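Local coordinates for uncharacterized protein orp (Desulfovibrio gigas, PDB 2WFB) that is of uncharacterised function but carries, in its metal-bound form, a mixed molybdenum-copper sulphide cluster, the structure here being the apo form, at residues V43-S48 against I57-V62; Q5-T10 against Q105-G110. All blocks are in the same frame, centred on the assembly; numbering follows the deposited sequence.

Contact 1 of 2, residues V43-S48 against I57-V62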
loop_
_atom_site.group_PDB
_atom_site.type_symbol
_atom_site.label_atom_id
_atom_site.label_comp_id
_atom_site.label_asym_id
_atom_site.label_seq_id
_atom_site.Cartn_x
_atom_site.Cartn_y
_atom_site.Cartn_z
ATOM N N VAL A 43 5.809 8.514 -0.695
ATOM C CA VAL A 43 6.932 7.787 -0.105
ATOM C C VAL A 43 7.587 6.983 -1.226
ATOM O O VAL A 43 6.977 6.071 -1.789
ATOM C CB VAL A 43 6.480 6.870 1.073
ATOM C CG1 VAL A 43 7.646 6.065 1.643
ATOM C CG2 VAL A 43 5.865 7.702 2.191
ATOM N N ASP A 44 8.816 7.366 -1.562
ATOM C CA ASP A 44 9.585 6.725 -2.630
ATOM C C ASP A 44 9.985 5.286 -2.260
ATOM O O ASP A 44 10.427 5.031 -1.149
ATOM C CB ASP A 44 10.824 7.575 -2.959
ATOM C CG ASP A 44 11.556 7.068 -4.167
ATOM O OD1 ASP A 44 11.102 7.369 -5.284
ATOM O OD2 ASP A 44 12.567 6.356 -3.999
ATOM N N ASN A 45 9.823 4.355 -3.188
ATOM C CA ASN A 45 10.154 2.945 -2.944
ATOM C C ASN A 45 11.290 2.449 -3.860
ATOM O O ASN A 45 11.419 1.244 -4.129
ATOM C CB ASN A 45 8.899 2.056 -3.118
ATOM C CG ASN A 45 9.106 0.649 -2.599
ATOM O OD1 ASN A 45 9.680 0.454 -1.531
ATOM N ND2 ASN A 45 8.650 -0.343 -3.358
ATOM N N GLY A 46 12.116 3.387 -4.335
ATOM C CA GLY A 46 13.227 3.074 -5.263
ATOM C C GLY A 46 14.196 2.022 -4.743
ATOM O O GLY A 46 14.687 1.182 -5.511
ATOM N N ALA A 47 14.453 2.051 -3.434
ATOM C CA ALA A 47 15.356 1.108 -2.777
ATOM C C ALA A 47 14.926 -0.334 -2.933
ATOM O O ALA A 47 15.764 -1.200 -3.204
ATOM C CB ALA A 47 15.474 1.432 -1.307
ATOM N N SER A 48 13.635 -0.598 -2.718
ATOM C CA SER A 48 13.098 -1.946 -2.869
ATOM C C SER A 48 13.266 -2.511 -4.285
ATOM O O SER A 48 13.574 -3.683 -4.441
ATOM C CB SER A 48 11.623 -2.002 -2.452
ATOM O OG SER A 48 11.432 -1.617 -1.096
ATOM N N ILE A 57 9.399 -7.543 1.677
ATOM C CA ILE A 57 9.872 -7.357 3.047
ATOM C C ILE A 57 10.419 -5.936 3.258
ATOM O O ILE A 57 10.056 -5.267 4.224
ATOM C CB ILE A 57 10.862 -8.481 3.452
ATOM C CG1 ILE A 57 10.077 -9.788 3.607
ATOM C CG2 ILE A 57 11.559 -8.137 4.738
ATOM C CD1 ILE A 57 10.872 -11.057 3.476
ATOM N N ASN A 58 11.230 -5.445 2.330
ATOM C CA ASN A 58 11.726 -4.076 2.456
ATOM C C ASN A 58 10.621 -3.032 2.382
ATOM O O ASN A 58 10.655 -2.041 3.092
ATOM C CB ASN A 58 12.762 -3.773 1.381
ATOM C CG ASN A 58 13.529 -2.488 1.656
ATOM O OD1 ASN A 58 13.337 -1.457 0.981
ATOM N ND2 ASN A 58 14.398 -2.539 2.655
ATOM N N ALA A 59 9.659 -3.242 1.488
ATOM C CA ALA A 59 8.551 -2.320 1.312
ATOM C C ALA A 59 7.669 -2.286 2.558
ATOM O O ALA A 59 7.245 -1.208 2.995
ATOM C CB ALA A 59 7.740 -2.693 0.056
ATOM N N ALA A 60 7.430 -3.459 3.156
ATOM C CA ALA A 60 6.665 -3.559 4.397
ATOM C C ALA A 60 7.327 -2.758 5.520
ATOM O O ALA A 60 6.638 -2.087 6.307
ATOM C CB ALA A 60 6.480 -5.004 4.787
ATOM N N GLN A 61 8.661 -2.823 5.590
ATOM C CA GLN A 61 9.444 -2.037 6.553
ATOM C C GLN A 61 9.392 -0.534 6.278
ATOM O O GLN A 61 9.290 0.248 7.211
ATOM C CB GLN A 61 10.884 -2.554 6.665
ATOM C CG GLN A 61 10.919 -3.892 7.416
ATOM C CD GLN A 61 12.130 -4.770 7.095
ATOM O OE1 GLN A 61 13.089 -4.332 6.453
ATOM N NE2 GLN A 61 12.087 -6.022 7.557
ATOM N N VAL A 62 9.421 -0.132 5.010
ATOM C CA VAL A 62 9.200 1.266 4.656
ATOM C C VAL A 62 7.826 1.759 5.177
ATOM O O VAL A 62 7.738 2.826 5.795
ATOM C CB VAL A 62 9.380 1.489 3.141
ATOM C CG1 VAL A 62 8.856 2.889 2.701
ATOM C CG2 VAL A 62 10.853 1.349 2.764
#
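S48 and N58 make the polar half of this contact, and the serine side chain can be followed outward. Its CB lies 3.9 Å from N58 OD1, and OG, turned beside its own backbone N (chi1 -60°), lies between two amide oxygens: N58 OD1 at 2.8 Å from S48 OG across the contact, and N45 OD1 at 2.7 Å from S48 OG within its own segment. On the helix, N58 extends CG anti to its backbone N, which carries OD1 to the serine; A59, next along, sets its methyl CB 4.0 Å from N45 OD1. N45 is held at its other end, since ND2 donates to the backbone oxygens of G25 and A27. One helical turn beyond N58, the contact becomes apolar: V43 CG1 and V62 CG1 meet at 3.6 Å, the two side chains running antiparallel alongside one another. Before the short helix 46-49, D44 OD2 accepts the G46 N-H from above the carboxylate plane, forming an Asx turn. Edge strand 40-44 thus runs by this turn into a short helix, and helix 55-66 packs against both, in the layered alpha/beta fold of the nitrogenase-cofactor family.

Contact 2 of 2, residues Q5-T10 against Q105-G110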
loop_
_atom_site.group_PDB
_atom_site.type_symbol
_atom_site.label_atom_id
_atom_site.label_comp_id
_atom_site.label_asym_id
_atom_site.label_seq_id
_atom_site.Cartn_x
_atom_site.Cartn_y
_atom_site.Cartn_z
ATOM N N GLN A 5 -6.012 5.147 10.335
ATOM C CA GLN A 5 -6.415 6.174 9.379
ATOM C C GLN A 5 -5.293 6.696 8.487
ATOM O O GLN A 5 -5.495 7.666 7.772
ATOM C CB GLN A 5 -7.082 7.348 10.091
ATOM C CG GLN A 5 -8.455 7.032 10.651
ATOM C CD GLN A 5 -9.048 8.207 11.428
ATOM O OE1 GLN A 5 -8.446 8.691 12.388
ATOM N NE2 GLN A 5 -10.225 8.672 11.004
ATOM N N ARG A 6 -4.112 6.069 8.538
ATOM C CA ARG A 6 -3.050 6.345 7.542
ATOM C C ARG A 6 -3.067 5.231 6.522
ATOM O O ARG A 6 -2.706 4.086 6.806
ATOM C CB ARG A 6 -1.646 6.442 8.150
ATOM C CG ARG A 6 -1.606 7.027 9.511
ATOM C CD ARG A 6 -1.220 8.485 9.535
ATOM N NE ARG A 6 -0.178 8.654 10.554
ATOM C CZ ARG A 6 1.119 8.668 10.284
ATOM N NH1 ARG A 6 1.526 8.567 9.020
ATOM N NH2 ARG A 6 2.001 8.790 11.266
ATOM N N ILE A 7 -3.538 5.591 5.343
ATOM C CA ILE A 7 -3.803 4.630 4.283
ATOM C C ILE A 7 -2.682 4.751 3.248
ATOM O O ILE A 7 -2.516 5.803 2.664
ATOM C CB ILE A 7 -5.163 4.904 3.624
ATOM C CG1 ILE A 7 -6.279 4.929 4.688
ATOM C CG2 ILE A 7 -5.400 3.866 2.521
ATOM C CD1 ILE A 7 -7.619 5.505 4.215
ATOM N N ALA A 8 -1.899 3.683 3.070
ATOM C CA ALA A 8 -0.888 3.639 2.029
ATOM C C ALA A 8 -1.468 2.990 0.769
ATOM O O ALA A 8 -2.167 1.998 0.835
ATOM C CB ALA A 8 0.333 2.873 2.493
ATOM N N VAL A 9 -1.182 3.574 -0.378
ATOM C CA VAL A 9 -1.664 3.023 -1.628
ATOM C C VAL A 9 -0.453 2.905 -2.544
ATOM O O VAL A 9 0.248 3.891 -2.737
ATOM C CB VAL A 9 -2.730 3.923 -2.288
ATOM C CG1 VAL A 9 -3.293 3.253 -3.560
ATOM C CG2 VAL A 9 -3.881 4.241 -1.332
ATOM N N THR A 10 -0.212 1.708 -3.098
ATOM C CA THR A 10 0.869 1.518 -4.081
ATOM C C THR A 10 0.658 2.404 -5.302
ATOM O O THR A 10 -0.448 2.510 -5.822
ATOM C CB THR A 10 1.038 0.059 -4.506
ATOM O OG1 THR A 10 -0.212 -0.441 -5.009
ATOM C CG2 THR A 10 1.467 -0.789 -3.316
ATOM N N GLN A 105 -11.232 6.233 -1.683
ATOM C CA GLN A 105 -12.699 6.412 -1.613
ATOM C C GLN A 105 -13.481 5.100 -1.557
ATOM O O GLN A 105 -14.381 4.987 -0.719
ATOM C CB GLN A 105 -13.233 7.349 -2.716
ATOM C CG GLN A 105 -14.698 7.787 -2.522
ATOM C CD GLN A 105 -14.907 8.649 -1.270
ATOM O OE1 GLN A 105 -15.469 8.193 -0.258
ATOM N NE2 GLN A 105 -14.432 9.890 -1.325
ATOM N N ARG A 106 -13.167 4.114 -2.413
ATOM C CA ARG A 106 -13.837 2.783 -2.329
ATOM C C ARG A 106 -13.561 2.088 -1.002
ATOM O O ARG A 106 -14.452 1.448 -0.450
ATOM C CB ARG A 106 -13.436 1.791 -3.434
ATOM C CG ARG A 106 -13.794 2.207 -4.839
ATOM C CD ARG A 106 -14.382 1.080 -5.708
ATOM N NE ARG A 106 -13.739 -0.225 -5.571
ATOM C CZ ARG A 106 -13.514 -1.061 -6.587
ATOM N NH1 ARG A 106 -13.836 -0.721 -7.841
ATOM N NH2 ARG A 106 -12.931 -2.236 -6.366
ATOM N N PHE A 107 -12.321 2.175 -0.520
ATOM C CA PHE A 107 -11.980 1.632 0.795
ATOM C C PHE A 107 -12.823 2.275 1.904
ATOM O O PHE A 107 -13.429 1.556 2.689
ATOM C CB PHE A 107 -10.493 1.778 1.148
ATOM C CG PHE A 107 -10.202 1.445 2.591
ATOM C CD1 PHE A 107 -10.280 0.132 3.042
ATOM C CD2 PHE A 107 -9.921 2.448 3.505
ATOM C CE1 PHE A 107 -10.054 -0.187 4.389
ATOM C CE2 PHE A 107 -9.698 2.142 4.849
ATOM C CZ PHE A 107 -9.767 0.823 5.287
ATOM N N LEU A 108 -12.840 3.604 1.970
ATOM C CA LEU A 108 -13.647 4.333 2.975
ATOM C C LEU A 108 -15.156 4.059 2.912
ATOM O O LEU A 108 -15.851 4.063 3.948
ATOM C CB LEU A 108 -13.384 5.835 2.905
ATOM C CG LEU A 108 -11.924 6.189 3.199
ATOM C CD1 LEU A 108 -11.728 7.667 3.019
ATOM C CD2 LEU A 108 -11.467 5.729 4.582
ATOM N N ASP A 109 -15.644 3.812 1.705
ATOM C CA ASP A 109 -17.047 3.505 1.471
ATOM C C ASP A 109 -17.392 2.056 1.817
ATOM O O ASP A 109 -18.504 1.645 1.598
ATOM C CB ASP A 109 -17.424 3.805 -0.000
ATOM C CG ASP A 109 -17.473 5.295 -0.314
ATOM O OD1 ASP A 109 -17.348 6.116 0.625
ATOM O OD2 ASP A 109 -17.640 5.670 -1.511
ATOM N N GLY A 110 -16.445 1.274 2.337
ATOM C CA GLY A 110 -16.718 -0.119 2.699
ATOM C C GLY A 110 -16.767 -1.128 1.563
ATOM O O GLY A 110 -17.236 -2.251 1.756
#
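Strand 6-11 and the end of helix 100-108 stay well apart, with even the nearest CA atoms, those of I7 and F107, separated by 9.4 Å, and side chains bridge the gap. I7 does so from the strand. CG1 stands beside the backbone N (chi1 -55°) and the chain then extends to put I7 CD1 at the notch between F107 CD2 and L108 CD2, 3.9 Å from each. The methyl reaches the phenyl ring obliquely at its CD2-CE2 side, with F107 CE2 4.0 Å from I7 CD1. F107 CG is anti to its backbone N (chi1 170°), an orientation that carries the ring toward the sheet, where it also touches V70 and L72 of strand 68-72. This is helix-on-sheet packing in a layered alpha/beta fold: 6-11 is the middle strand of the five-stranded mixed sheet, and I7 also touches V104, one turn before L108 on the same helix. L108 approaches from the more exposed flank, only the end of its side chain meeting I7. After a regular helical bond from D109 N to Q105 O, the helix finishes in a Schellman motif, in which G110, at positive phi, donates its N-H to F107 O, 3.0 Å from G110 N.

Contacts 1 and 2 lie on opposite sides of the chain's centre, their own centres about 19 Å apart, and they do not touch; their nearest atoms are about 7 Å from each other. The sheet connects them. Contact 1 engages its edge strand 40-44 and contact 2 its middle strand 6-11, with strand 29-34 between the two: V43 bonds through its backbone to F30, and I7 likewise to V33. In sequence, Q5-T10 and Q105-G110 bracket both segments of contact 1, so the local strand-helix pairing falls within the long span that contact 2 closes. The apo structure contains no cluster from which to measure either contact.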